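Local coordinates for histidine utilization repressor (Pseudomonas syringae pv. tomato, PDB 2PKH), which probably represses the histidine utilization operon by binding its hutP region until an inducer appears, this chain being its C-terminal UTRA domain, at residues E24-L27 and R32-Q35; R56-Q61 and A78-V83; R118-S123 and V128-L133. All coordinates share one frame; numbering follows the deposited sequence.

Interaction 1: E24-L27 and R32-Q35; sequences ERAL and REGQ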
ATOM      1  N   GLU B  24     -28.265  -7.728   4.475  1.00 32.17           N
ATOM      2  CA  GLU B  24     -26.824  -7.637   4.369  1.00 32.50           C
ATOM      3  C   GLU B  24     -26.410  -6.830   3.154  1.00 30.17           C
ATOM      4  O   GLU B  24     -25.613  -5.910   3.251  1.00 29.98           O
ATOM      5  CB  GLU B  24     -26.253  -9.051   4.190  1.00 33.45           C
ATOM      6  CG  GLU B  24     -25.568  -9.620   5.354  1.00 38.26           C
ATOM      7  CD  GLU B  24     -24.280 -10.401   4.953  1.00 43.35           C
ATOM      8  OE1 GLU B  24     -23.632 -10.063   3.904  1.00 44.61           O
ATOM      9  OE2 GLU B  24     -23.887 -11.318   5.713  1.00 48.38           O
ATOM     10  N   ARG B  25     -26.903  -7.246   1.992  1.00 29.78           N
ATOM     11  CA  ARG B  25     -26.503  -6.637   0.738  1.00 27.29           C
ATOM     12  C   ARG B  25     -27.194  -5.281   0.635  1.00 27.79           C
ATOM     13  O   ARG B  25     -26.687  -4.354  -0.019  1.00 30.00           O
ATOM     14  CB  ARG B  25     -26.823  -7.551  -0.444  1.00 27.46           C
ATOM     15  CG  ARG B  25     -25.662  -8.451  -0.870  1.00 19.58           C
ATOM     16  CD  ARG B  25     -25.262  -9.329   0.232  1.00 17.04           C
ATOM     17  NE  ARG B  25     -26.227 -10.421   0.426  1.00 26.34           N
ATOM     18  CZ  ARG B  25     -26.062 -11.452   1.265  1.00 27.63           C
ATOM     19  NH1 ARG B  25     -24.968 -11.534   2.027  1.00 26.00           N
ATOM     20  NH2 ARG B  25     -26.991 -12.402   1.349  1.00 29.48           N
ATOM     21  N   ALA B  26     -28.321  -5.117   1.318  1.00 26.97           N
ATOM     22  CA  ALA B  26     -28.989  -3.786   1.312  1.00 26.46           C
ATOM     23  C   ALA B  26     -28.102  -2.711   1.920  1.00 25.60           C
ATOM     24  O   ALA B  26     -28.009  -1.597   1.386  1.00 25.05           O
ATOM     25  CB  ALA B  26     -30.336  -3.843   2.007  1.00 26.54           C
ATOM     26  N   LEU B  27     -27.427  -3.039   3.023  1.00 24.28           N
ATOM     27  CA  LEU B  27     -26.526  -2.146   3.710  1.00 24.14           C
ATOM     28  C   LEU B  27     -25.182  -2.076   3.001  1.00 25.21           C
ATOM     29  O   LEU B  27     -24.586  -0.999   2.897  1.00 26.58           O
ATOM     30  CB  LEU B  27     -26.284  -2.644   5.158  1.00 25.97           C
ATOM     31  CG  LEU B  27     -27.350  -2.618   6.259  1.00 26.06           C
ATOM     32  CD1 LEU B  27     -26.847  -3.465   7.429  1.00 26.68           C
ATOM     33  CD2 LEU B  27     -27.626  -1.202   6.688  1.00 29.68           C
ATOM     34  N   ARG B  32     -32.528  -1.337  -1.324  1.00 26.26           N
ATOM     35  CA  ARG B  32     -33.651  -1.909  -0.545  1.00 26.06           C
ATOM     36  C   ARG B  32     -33.473  -3.429  -0.441  1.00 28.16           C
ATOM     37  O   ARG B  32     -33.023  -4.095  -1.398  1.00 26.93           O
ATOM     38  CB  ARG B  32     -34.977  -1.634  -1.211  1.00 25.85           C
ATOM     39  CG  ARG B  32     -35.425  -0.207  -1.112  1.00 27.74           C
ATOM     40  CD  ARG B  32     -36.741  -0.067  -1.816  1.00 32.47           C
ATOM     41  NE  ARG B  32     -36.598   0.147  -3.256  1.00 37.05           N
ATOM     42  CZ  ARG B  32     -36.755  -0.770  -4.218  1.00 40.51           C
ATOM     43  NH1 ARG B  32     -37.049  -2.037  -3.943  1.00 41.92           N
ATOM     44  NH2 ARG B  32     -36.605  -0.415  -5.491  1.00 42.01           N
ATOM     45  N   GLU B  33     -33.839  -3.992   0.708  1.00 27.82           N
ATOM     46  CA  GLU B  33     -33.656  -5.398   0.919  1.00 28.13           C
ATOM     47  C   GLU B  33     -34.343  -6.234  -0.148  1.00 27.75           C
ATOM     48  O   GLU B  33     -33.920  -7.342  -0.426  1.00 27.56           O
ATOM     49  CB  GLU B  33     -34.139  -5.798   2.328  1.00 28.40           C
ATOM     50  CG  GLU B  33     -33.406  -5.034   3.422  1.00 29.55           C
ATOM     51  CD  GLU B  33     -33.700  -5.541   4.823  1.00 30.01           C
ATOM     52  OE1 GLU B  33     -34.570  -6.385   4.959  1.00 23.98           O
ATOM     53  OE2 GLU B  33     -33.034  -5.084   5.786  1.00 36.09           O
ATOM     54  N   GLY B  34     -35.376  -5.686  -0.769  1.00 28.47           N
ATOM     55  CA  GLY B  34     -36.160  -6.416  -1.780  1.00 28.71           C
ATOM     56  C   GLY B  34     -35.631  -6.232  -3.200  1.00 29.18           C
ATOM     57  O   GLY B  34     -36.104  -6.873  -4.133  1.00 30.14           O
ATOM     58  N   GLN B  35     -34.624  -5.382  -3.364  1.00 28.36           N
ATOM     59  CA  GLN B  35     -34.107  -5.104  -4.703  1.00 28.35           C
ATOM     60  C   GLN B  35     -33.246  -6.255  -5.187  1.00 26.62           C
ATOM     61  O   GLN B  35     -32.634  -6.945  -4.386  1.00 24.46           O
ATOM     62  CB  GLN B  35     -33.228  -3.863  -4.665  1.00 28.79           C
ATOM     63  CG  GLN B  35     -33.527  -2.970  -5.799  1.00 34.35           C
ATOM     64  CD  GLN B  35     -33.506  -1.508  -5.411  1.00 39.03           C
ATOM     65  OE1 GLN B  35     -34.371  -0.729  -5.849  1.00 42.53           O
ATOM     66  NE2 GLN B  35     -32.544  -1.119  -4.588  1.00 38.16           N
TER
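Ala26 and Glu33 meet carbon to carbon: the methyl CB of Ala26 lies 3.6 Å from CG of Glu33, and this is the closest approach between the helical residues 24-27 and the turn 32-35. The same methyl sits 3.7 Å from the backbone N of Glu33 and 4.0 Å from the carbonyl C of Arg32, so one small side chain rests on the start of the turn. Glu33 brings its CG there by setting it beside its own backbone N, opposite the carbonyl carbon (chi1 -58°); beyond CG the chain runs on extended and takes the carboxylate past the methyl. There OE2 receives a weak hydrogen bond from Ser23 OG.

In the UTRA domain this is the return from helix 22-29 into strand 36-46, and residues 32-35 make it as a type I beta turn closed by Gln35 N to Arg32 O at 2.8 Å. Backbone hydrogen bonds between Glu33 and Gly22, and between Gln35 and Ala21, tie the turn to the start of the helix and the residue before it.

Away from the methyl the contact thins out: it lies at the surface and buries about 102 Å² in all, roughly half of it on Ala26, with Glu33 exposed and Arg32, also exposed, directed off the helix. Arg25 leads away from the turn, its NH1 in a salt bridge with Glu24 OE1 (2.7 Å), and makes a cation-pi contact with Phe57.

Interaction 2: R56-Q61 and A78-V83; sequences RFVNAQ and AYLSQV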
ATOM      1  N   ARG B  56     -19.642 -13.276  -3.886  1.00 18.33           N
ATOM      2  CA  ARG B  56     -19.654 -11.910  -4.415  1.00 18.88           C
ATOM      3  C   ARG B  56     -21.043 -11.482  -4.770  1.00 17.87           C
ATOM      4  O   ARG B  56     -21.768 -12.239  -5.417  1.00 19.18           O
ATOM      5  CB  ARG B  56     -18.763 -11.809  -5.705  1.00 17.87           C
ATOM      6  CG  ARG B  56     -18.796 -10.395  -6.372  1.00 17.95           C
ATOM      7  CD  ARG B  56     -17.674 -10.180  -7.410  1.00 22.86           C
ATOM      8  NE  ARG B  56     -16.297 -10.322  -6.887  1.00 22.54           N
ATOM      9  CZ  ARG B  56     -15.601  -9.374  -6.263  1.00 27.23           C
ATOM     10  NH1 ARG B  56     -16.146  -8.185  -5.991  1.00 21.26           N
ATOM     11  NH2 ARG B  56     -14.365  -9.657  -5.840  1.00 26.56           N
ATOM     12  N   PHE B  57     -21.394 -10.276  -4.405  1.00 18.46           N
ATOM     13  CA  PHE B  57     -22.699  -9.719  -4.774  1.00 19.24           C
ATOM     14  C   PHE B  57     -22.523  -8.418  -5.557  1.00 20.36           C
ATOM     15  O   PHE B  57     -21.590  -7.644  -5.251  1.00 19.84           O
ATOM     16  CB  PHE B  57     -23.496  -9.459  -3.483  1.00 18.66           C
ATOM     17  CG  PHE B  57     -23.635 -10.695  -2.613  1.00 19.83           C
ATOM     18  CD1 PHE B  57     -24.813 -11.451  -2.608  1.00 19.15           C
ATOM     19  CD2 PHE B  57     -22.530 -11.130  -1.821  1.00 21.80           C
ATOM     20  CE1 PHE B  57     -24.887 -12.617  -1.824  1.00 19.29           C
ATOM     21  CE2 PHE B  57     -22.611 -12.279  -1.057  1.00 19.90           C
ATOM     22  CZ  PHE B  57     -23.789 -13.051  -1.108  1.00 20.33           C
ATOM     23  N   VAL B  58     -23.442  -8.162  -6.521  1.00 20.51           N
ATOM     24  CA  VAL B  58     -23.248  -7.152  -7.568  1.00 21.60           C
ATOM     25  C   VAL B  58     -24.562  -6.465  -7.822  1.00 21.05           C
ATOM     26  O   VAL B  58     -25.630  -7.080  -7.926  1.00 19.04           O
ATOM     27  CB  VAL B  58     -22.693  -7.750  -8.923  1.00 20.50           C
ATOM     28  CG1 VAL B  58     -22.535  -6.676  -9.965  1.00 22.70           C
ATOM     29  CG2 VAL B  58     -21.367  -8.600  -8.721  1.00 20.99           C
ATOM     30  N   ASN B  59     -24.467  -5.158  -7.864  1.00 21.69           N
ATOM     31  CA  ASN B  59     -25.601  -4.340  -8.114  1.00 23.46           C
ATOM     32  C   ASN B  59     -25.999  -4.597  -9.555  1.00 21.58           C
ATOM     33  O   ASN B  59     -25.217  -4.318 -10.484  1.00 20.89           O
ATOM     34  CB  ASN B  59     -25.248  -2.855  -7.969  1.00 25.33           C
ATOM     35  CG  ASN B  59     -26.324  -1.995  -8.576  1.00 32.34           C
ATOM     36  OD1 ASN B  59     -26.107  -1.422  -9.627  1.00 40.40           O
ATOM     37  ND2 ASN B  59     -27.542  -2.041  -8.008  1.00 38.17           N
ATOM     38  N   ALA B  60     -27.147  -5.211  -9.701  1.00 23.36           N
ATOM     39  CA  ALA B  60     -27.745  -5.490 -11.016  1.00 25.75           C
ATOM     40  C   ALA B  60     -27.838  -4.272 -11.981  1.00 27.43           C
ATOM     41  O   ALA B  60     -27.733  -4.453 -13.186  1.00 27.97           O
ATOM     42  CB  ALA B  60     -29.080  -6.136 -10.798  1.00 24.88           C
ATOM     43  N   GLN B  61     -28.002  -3.040 -11.464  1.00 27.78           N
ATOM     44  CA  GLN B  61     -28.124  -1.861 -12.349  1.00 29.86           C
ATOM     45  C   GLN B  61     -26.813  -1.475 -12.981  1.00 29.07           C
ATOM     46  O   GLN B  61     -26.838  -0.958 -14.071  1.00 27.18           O
ATOM     47  CB  GLN B  61     -28.654  -0.615 -11.625  1.00 29.76           C
ATOM     48  CG  GLN B  61     -29.750  -0.890 -10.620  1.00 36.70           C
ATOM     49  CD  GLN B  61     -31.100  -1.083 -11.250  1.00 43.44           C
ATOM     50  OE1 GLN B  61     -31.764  -0.112 -11.671  1.00 49.07           O
ATOM     51  NE2 GLN B  61     -31.551  -2.332 -11.292  1.00 44.96           N
ATOM     52  N   ALA B  78     -12.285  -8.647 -12.682  1.00 26.70           N
ATOM     53  CA  ALA B  78     -11.738  -8.184 -13.940  1.00 27.33           C
ATOM     54  C   ALA B  78     -12.882  -7.755 -14.809  1.00 28.36           C
ATOM     55  O   ALA B  78     -12.840  -6.674 -15.408  1.00 29.66           O
ATOM     56  CB  ALA B  78     -10.955  -9.299 -14.630  1.00 27.69           C
ATOM     57  N   TYR B  79     -13.905  -8.613 -14.938  1.00 26.87           N
ATOM     58  CA  TYR B  79     -15.091  -8.248 -15.694  1.00 26.19           C
ATOM     59  C   TYR B  79     -15.681  -6.888 -15.248  1.00 26.37           C
ATOM     60  O   TYR B  79     -15.838  -5.948 -16.047  1.00 27.05           O
ATOM     61  CB  TYR B  79     -16.156  -9.323 -15.589  1.00 24.18           C
ATOM     62  CG  TYR B  79     -17.449  -8.898 -16.208  1.00 24.10           C
ATOM     63  CD1 TYR B  79     -17.567  -8.817 -17.588  1.00 22.09           C
ATOM     64  CD2 TYR B  79     -18.563  -8.593 -15.413  1.00 20.94           C
ATOM     65  CE1 TYR B  79     -18.760  -8.395 -18.198  1.00 25.95           C
ATOM     66  CE2 TYR B  79     -19.775  -8.177 -15.989  1.00 21.20           C
ATOM     67  CZ  TYR B  79     -19.857  -8.100 -17.402  1.00 25.95           C
ATOM     68  OH  TYR B  79     -21.025  -7.742 -18.004  1.00 26.90           O
ATOM     69  N   LEU B  80     -15.969  -6.788 -13.961  1.00 25.39           N
ATOM     70  CA  LEU B  80     -16.554  -5.588 -13.392  1.00 26.01           C
ATOM     71  C   LEU B  80     -15.696  -4.333 -13.628  1.00 27.00           C
ATOM     72  O   LEU B  80     -16.209  -3.263 -13.949  1.00 27.08           O
ATOM     73  CB  LEU B  80     -16.839  -5.789 -11.887  1.00 25.81           C
ATOM     74  CG  LEU B  80     -17.996  -6.729 -11.453  1.00 22.41           C
ATOM     75  CD1 LEU B  80     -17.958  -6.804  -9.933  1.00 19.29           C
ATOM     76  CD2 LEU B  80     -19.335  -6.230 -11.962  1.00 22.68           C
ATOM     77  N   SER B  81     -14.393  -4.464 -13.509  1.00 28.16           N
ATOM     78  CA  SER B  81     -13.557  -3.295 -13.763  1.00 31.61           C
ATOM     79  C   SER B  81     -13.560  -2.853 -15.245  1.00 31.84           C
ATOM     80  O   SER B  81     -13.095  -1.736 -15.568  1.00 31.74           O
ATOM     81  CB  SER B  81     -12.133  -3.539 -13.224  1.00 31.57           C
ATOM     82  OG  SER B  81     -11.474  -4.435 -14.087  1.00 37.04           O
ATOM     83  N   GLN B  82     -14.116  -3.694 -16.124  1.00 33.18           N
ATOM     84  CA  GLN B  82     -14.355  -3.361 -17.543  1.00 34.92           C
ATOM     85  C   GLN B  82     -15.660  -2.638 -17.695  1.00 34.39           C
ATOM     86  O   GLN B  82     -15.845  -1.861 -18.605  1.00 35.87           O
ATOM     87  CB  GLN B  82     -14.573  -4.621 -18.359  1.00 36.71           C
ATOM     88  CG  GLN B  82     -13.401  -5.347 -18.921  1.00 40.69           C
ATOM     89  CD  GLN B  82     -13.896  -6.435 -19.880  1.00 46.34           C
ATOM     90  OE1 GLN B  82     -13.219  -7.428 -20.111  1.00 51.29           O
ATOM     91  NE2 GLN B  82     -15.102  -6.246 -20.430  1.00 47.85           N
ATOM     92  N   VAL B  83     -16.616  -2.995 -16.864  1.00 33.04           N
ATOM     93  CA  VAL B  83     -17.978  -2.521 -16.977  1.00 32.50           C
ATOM     94  C   VAL B  83     -18.085  -1.113 -16.427  1.00 31.55           C
ATOM     95  O   VAL B  83     -18.851  -0.309 -16.919  1.00 31.52           O
ATOM     96  CB  VAL B  83     -18.918  -3.461 -16.178  1.00 32.16           C
ATOM     97  CG1 VAL B  83     -20.190  -2.722 -15.770  1.00 35.61           C
ATOM     98  CG2 VAL B  83     -19.249  -4.655 -17.001  1.00 33.25           C
TER
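Val58 and Leu80 reach toward each other and meet at their tips, each offering both methyls. CG1 of Val58 stands 3.8 Å from CD2 of Leu80, and its CG2 is 4.0 Å from Leu80 CD1, so the two forks engage branch for branch. The valine places CG1 opposite its backbone N (chi1 179°) and CG2 opposite its carbonyl carbon, which spreads the pair of methyls before the helix. Leu80 answers with CG set beside its backbone N, away from its carbonyl carbon (chi1 -71°), and an extended second torsion, which carries its two methyls across to strand 49-59. The backbones stay well apart, with 9.0 Å between CA of Val58 and CA of Leu80, and the side chains span that gap.

Arg56, two residues back on the same face of the strand, adds the aliphatic part of its chain: CD lies 4.2 Å from Leu80 CD1. The chain is extended through its first two torsions and then bends at chi3 (-59°), turning the guanidinium aside from the leucine. Its NE forms a salt bridge with Glu54, and NH1 hydrogen-bonds to Thr129 OG1. Tyr66 touches both Arg56 and Val58, while Thr129 of strand 126-136 packs on Val58 and Leu80.

This is helix-on-sheet packing inside the UTRA domain, all three touching residues being buried. No hydrogen bond crosses between the two segments, so what holds them is probably van der Waals contact and the burial of apolar surface. With Glu54 probably balancing the charge of the buried Arg56 and Thr129 taking one of its N-H groups, the contact with Leu80 is made by the methylene CD.

Interaction 3: R118-S123 and V128-L133; sequences RRRTWS and VTAARL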
ATOM      1  N   ARG B 118     -13.442  -9.187   3.787  1.00 22.63           N
ATOM      2  CA  ARG B 118     -14.735  -8.718   3.343  1.00 23.71           C
ATOM      3  C   ARG B 118     -14.433  -7.410   2.689  1.00 24.03           C
ATOM      4  O   ARG B 118     -13.819  -6.531   3.288  1.00 23.72           O
ATOM      5  CB  ARG B 118     -15.692  -8.529   4.530  1.00 24.17           C
ATOM      6  CG  ARG B 118     -16.251  -9.850   4.969  1.00 26.52           C
ATOM      7  CD  ARG B 118     -17.291  -9.742   6.021  1.00 31.82           C
ATOM      8  NE  ARG B 118     -16.685  -9.529   7.314  1.00 33.88           N
ATOM      9  CZ  ARG B 118     -17.354  -9.058   8.366  1.00 40.02           C
ATOM     10  NH1 ARG B 118     -18.665  -8.791   8.252  1.00 41.10           N
ATOM     11  NH2 ARG B 118     -16.733  -8.894   9.536  1.00 39.35           N
ATOM     12  N   ARG B 119     -14.865  -7.276   1.438  1.00 23.80           N
ATOM     13  CA  ARG B 119     -14.520  -6.127   0.613  1.00 23.72           C
ATOM     14  C   ARG B 119     -15.792  -5.511  -0.002  1.00 23.40           C
ATOM     15  O   ARG B 119     -16.731  -6.255  -0.373  1.00 21.69           O
ATOM     16  CB  ARG B 119     -13.707  -6.647  -0.536  1.00 23.87           C
ATOM     17  CG  ARG B 119     -12.295  -7.005  -0.194  1.00 27.71           C
ATOM     18  CD  ARG B 119     -11.540  -6.858  -1.490  1.00 38.38           C
ATOM     19  NE  ARG B 119     -10.569  -7.910  -1.641  1.00 46.40           N
ATOM     20  CZ  ARG B 119      -9.319  -7.875  -1.169  1.00 53.96           C
ATOM     21  NH1 ARG B 119      -8.510  -8.918  -1.409  1.00 56.25           N
ATOM     22  NH2 ARG B 119      -8.872  -6.824  -0.461  1.00 53.77           N
ATOM     23  N   ARG B 120     -15.773  -4.204  -0.201  1.00 20.71           N
ATOM     24  CA  ARG B 120     -16.769  -3.497  -1.028  1.00 21.79           C
ATOM     25  C   ARG B 120     -15.996  -2.643  -1.989  1.00 21.31           C
ATOM     26  O   ARG B 120     -14.929  -2.123  -1.620  1.00 23.58           O
ATOM     27  CB  ARG B 120     -17.566  -2.560  -0.136  1.00 22.56           C
ATOM     28  CG  ARG B 120     -18.901  -3.047   0.181  1.00 30.45           C
ATOM     29  CD  ARG B 120     -19.434  -2.633   1.585  1.00 30.28           C
ATOM     30  NE  ARG B 120     -18.900  -1.451   2.316  1.00 30.66           N
ATOM     31  CZ  ARG B 120     -19.605  -0.343   2.564  1.00 32.60           C
ATOM     32  NH1 ARG B 120     -20.854  -0.198   2.091  1.00 26.16           N
ATOM     33  NH2 ARG B 120     -19.068   0.644   3.269  1.00 33.43           N
ATOM     34  N   THR B 121     -16.526  -2.424  -3.185  1.00 18.94           N
ATOM     35  CA  THR B 121     -15.810  -1.617  -4.186  1.00 19.54           C
ATOM     36  C   THR B 121     -16.843  -0.634  -4.743  1.00 19.86           C
ATOM     37  O   THR B 121     -17.991  -1.055  -5.105  1.00 17.71           O
ATOM     38  CB  THR B 121     -15.267  -2.506  -5.309  1.00 19.58           C
ATOM     39  OG1 THR B 121     -14.342  -3.447  -4.697  1.00 25.05           O
ATOM     40  CG2 THR B 121     -14.591  -1.723  -6.484  1.00 17.88           C
ATOM     41  N   TRP B 122     -16.406   0.607  -4.892  1.00 19.07           N
ATOM     42  CA  TRP B 122     -17.261   1.686  -5.387  1.00 21.56           C
ATOM     43  C   TRP B 122     -16.830   2.088  -6.780  1.00 22.30           C
ATOM     44  O   TRP B 122     -15.657   1.948  -7.141  1.00 18.41           O
ATOM     45  CB  TRP B 122     -17.138   2.946  -4.531  1.00 22.30           C
ATOM     46  CG  TRP B 122     -17.823   2.841  -3.244  1.00 23.98           C
ATOM     47  CD1 TRP B 122     -19.083   3.317  -2.934  1.00 25.31           C
ATOM     48  CD2 TRP B 122     -17.301   2.266  -2.046  1.00 25.39           C
ATOM     49  NE1 TRP B 122     -19.366   3.045  -1.616  1.00 25.54           N
ATOM     50  CE2 TRP B 122     -18.303   2.369  -1.062  1.00 26.29           C
ATOM     51  CE3 TRP B 122     -16.109   1.616  -1.731  1.00 25.48           C
ATOM     52  CZ2 TRP B 122     -18.132   1.883   0.226  1.00 29.31           C
ATOM     53  CZ3 TRP B 122     -15.938   1.113  -0.423  1.00 25.52           C
ATOM     54  CH2 TRP B 122     -16.938   1.251   0.536  1.00 28.63           C
ATOM     55  N   SER B 123     -17.799   2.593  -7.556  1.00 24.41           N
ATOM     56  CA  SER B 123     -17.502   3.320  -8.787  1.00 25.67           C
ATOM     57  C   SER B 123     -18.022   4.697  -8.539  1.00 27.59           C
ATOM     58  O   SER B 123     -19.236   4.900  -8.657  1.00 27.85           O
ATOM     59  CB  SER B 123     -18.228   2.724 -10.017  1.00 27.13           C
ATOM     60  OG  SER B 123     -17.945   3.505 -11.195  1.00 25.23           O
ATOM     61  N   VAL B 128     -20.577  -0.950  -6.186  1.00 23.64           N
ATOM     62  CA  VAL B 128     -20.759  -1.793  -7.329  1.00 23.47           C
ATOM     63  C   VAL B 128     -20.918  -3.234  -6.860  1.00 23.89           C
ATOM     64  O   VAL B 128     -21.745  -4.007  -7.409  1.00 20.91           O
ATOM     65  CB  VAL B 128     -19.516  -1.717  -8.268  1.00 25.29           C
ATOM     66  CG1 VAL B 128     -19.535  -2.853  -9.326  1.00 26.85           C
ATOM     67  CG2 VAL B 128     -19.382  -0.325  -8.983  1.00 23.62           C
ATOM     68  N   THR B 129     -20.080  -3.605  -5.888  1.00 21.41           N
ATOM     69  CA  THR B 129     -19.979  -4.998  -5.520  1.00 20.76           C
ATOM     70  C   THR B 129     -19.464  -5.157  -4.063  1.00 21.22           C
ATOM     71  O   THR B 129     -18.792  -4.269  -3.542  1.00 19.89           O
ATOM     72  CB  THR B 129     -19.065  -5.758  -6.549  1.00 22.37           C
ATOM     73  OG1 THR B 129     -19.033  -7.142  -6.209  1.00 23.03           O
ATOM     74  CG2 THR B 129     -17.595  -5.160  -6.544  1.00 20.24           C
ATOM     75  N   ALA B 130     -19.834  -6.247  -3.396  1.00 20.76           N
ATOM     76  CA  ALA B 130     -19.321  -6.574  -2.075  1.00 20.00           C
ATOM     77  C   ALA B 130     -18.997  -8.052  -2.105  1.00 20.71           C
ATOM     78  O   ALA B 130     -19.763  -8.844  -2.705  1.00 19.47           O
ATOM     79  CB  ALA B 130     -20.383  -6.273  -1.011  1.00 20.72           C
ATOM     80  N   ALA B 131     -17.865  -8.458  -1.507  1.00 20.42           N
ATOM     81  CA  ALA B 131     -17.436  -9.872  -1.601  1.00 19.33           C
ATOM     82  C   ALA B 131     -16.960 -10.357  -0.242  1.00 20.59           C
ATOM     83  O   ALA B 131     -16.382  -9.592   0.526  1.00 21.27           O
ATOM     84  CB  ALA B 131     -16.307 -10.066  -2.660  1.00 20.05           C
ATOM     85  N   ARG B 132     -17.085 -11.636  -0.007  1.00 21.06           N
ATOM     86  CA  ARG B 132     -16.620 -12.233   1.239  1.00 23.11           C
ATOM     87  C   ARG B 132     -15.670 -13.273   0.762  1.00 23.53           C
ATOM     88  O   ARG B 132     -16.054 -14.184   0.020  1.00 21.45           O
ATOM     89  CB  ARG B 132     -17.812 -12.904   1.954  1.00 23.90           C
ATOM     90  CG  ARG B 132     -17.484 -13.523   3.300  1.00 23.05           C
ATOM     91  CD  ARG B 132     -18.706 -14.225   3.868  1.00 24.92           C
ATOM     92  NE  ARG B 132     -18.419 -14.562   5.267  1.00 27.72           N
ATOM     93  CZ  ARG B 132     -17.941 -15.729   5.639  1.00 29.42           C
ATOM     94  NH1 ARG B 132     -17.749 -16.667   4.723  1.00 35.01           N
ATOM     95  NH2 ARG B 132     -17.670 -15.978   6.918  1.00 27.51           N
ATOM     96  N   LEU B 133     -14.389 -13.124   1.088  1.00 21.68           N
ATOM     97  CA  LEU B 133     -13.393 -14.043   0.466  1.00 22.36           C
ATOM     98  C   LEU B 133     -12.750 -14.829   1.592  1.00 23.10           C
ATOM     99  O   LEU B 133     -12.242 -14.236   2.568  1.00 23.43           O
ATOM    100  CB  LEU B 133     -12.319 -13.218  -0.266  1.00 22.70           C
ATOM    101  CG  LEU B 133     -12.797 -12.076  -1.194  1.00 23.24           C
ATOM    102  CD1 LEU B 133     -11.592 -11.176  -1.342  1.00 22.75           C
ATOM    103  CD2 LEU B 133     -13.075 -12.780  -2.472  1.00 18.06           C
TER
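Arg119 and Ala131 form a hydrogen-bonded antiparallel pair, with Arg119 N to Ala131 O at 2.9 Å and Ala131 N to Arg119 O at 2.7 Å, in strand segments whose directions differ by 166°. Two residues on, Thr121 N donates to Thr129 O at 2.9 Å, but Thr121 O faces both Val128 and Thr129: it takes a nearly straight bond from Val128 N (2.8 Å, 171° at the hydrogen) and a weak one from Thr129 N. That is a classic beta bulge, close to the turn of the hairpin made by strands 113-123 and 126-136.

On the face carrying Thr121 and Thr129, the two threonines lie side by side pointing the same way, CG2 of Thr129 against CB of Thr121 at 3.7 Å. With OG1 of Thr129 opposite its backbone N (chi1 -177°), the hydroxyl is turned to strand 49-59, where it bonds Phe57 O. Further along, Arg119 and Leu133 cross at about a right angle, leucine CD1 coming obliquely to NE at 3.4 Å. At the bulge, Val128 CG2 is pressed tightly on Ser123 CB.

The other face carries Arg118, Arg120 and Arg132. CG of Arg120 covers the Ala130 methyl at 3.7 Å, then the chain bends away, and the edge of the Trp122 ring, at CZ2, meets one face of the guanidinium, off its centre, with NH2 lying in the plane of the ring. Salt bridges join Arg118 to Glu94, Arg120 to Glu90 and Arg132 to Glu102.

Both strands of the hairpin are interior to the sheet, between strand 49-59 and the outermost strand 88-97, and helix 76-83 rests on the threonine face through Tyr77 and Leu80.

Along the chain the three contacts follow in series, each closing before the next opens, and all lie within the UTRA domain. Interactions 2 and 3 are nearest, their centres about 10 Å apart, and share one antiparallel sheet: strands 49-59 and 126-136 are neighbours in it, joined by Phe57 N to Ala130 O at 2.8 Å. Interaction 1 sits farther out at the surface, its centre about 16 Å from that of interaction 2 and about 14 Å from that of interaction 3. It still touches both, helix 22-29 meeting strand 49-59 and Leu27 approaching Arg120. Helix 76-83, whose Leu80 is buried, and the surface helix 22-29 thus both contact the same sheet in this putative effector-sensing domain.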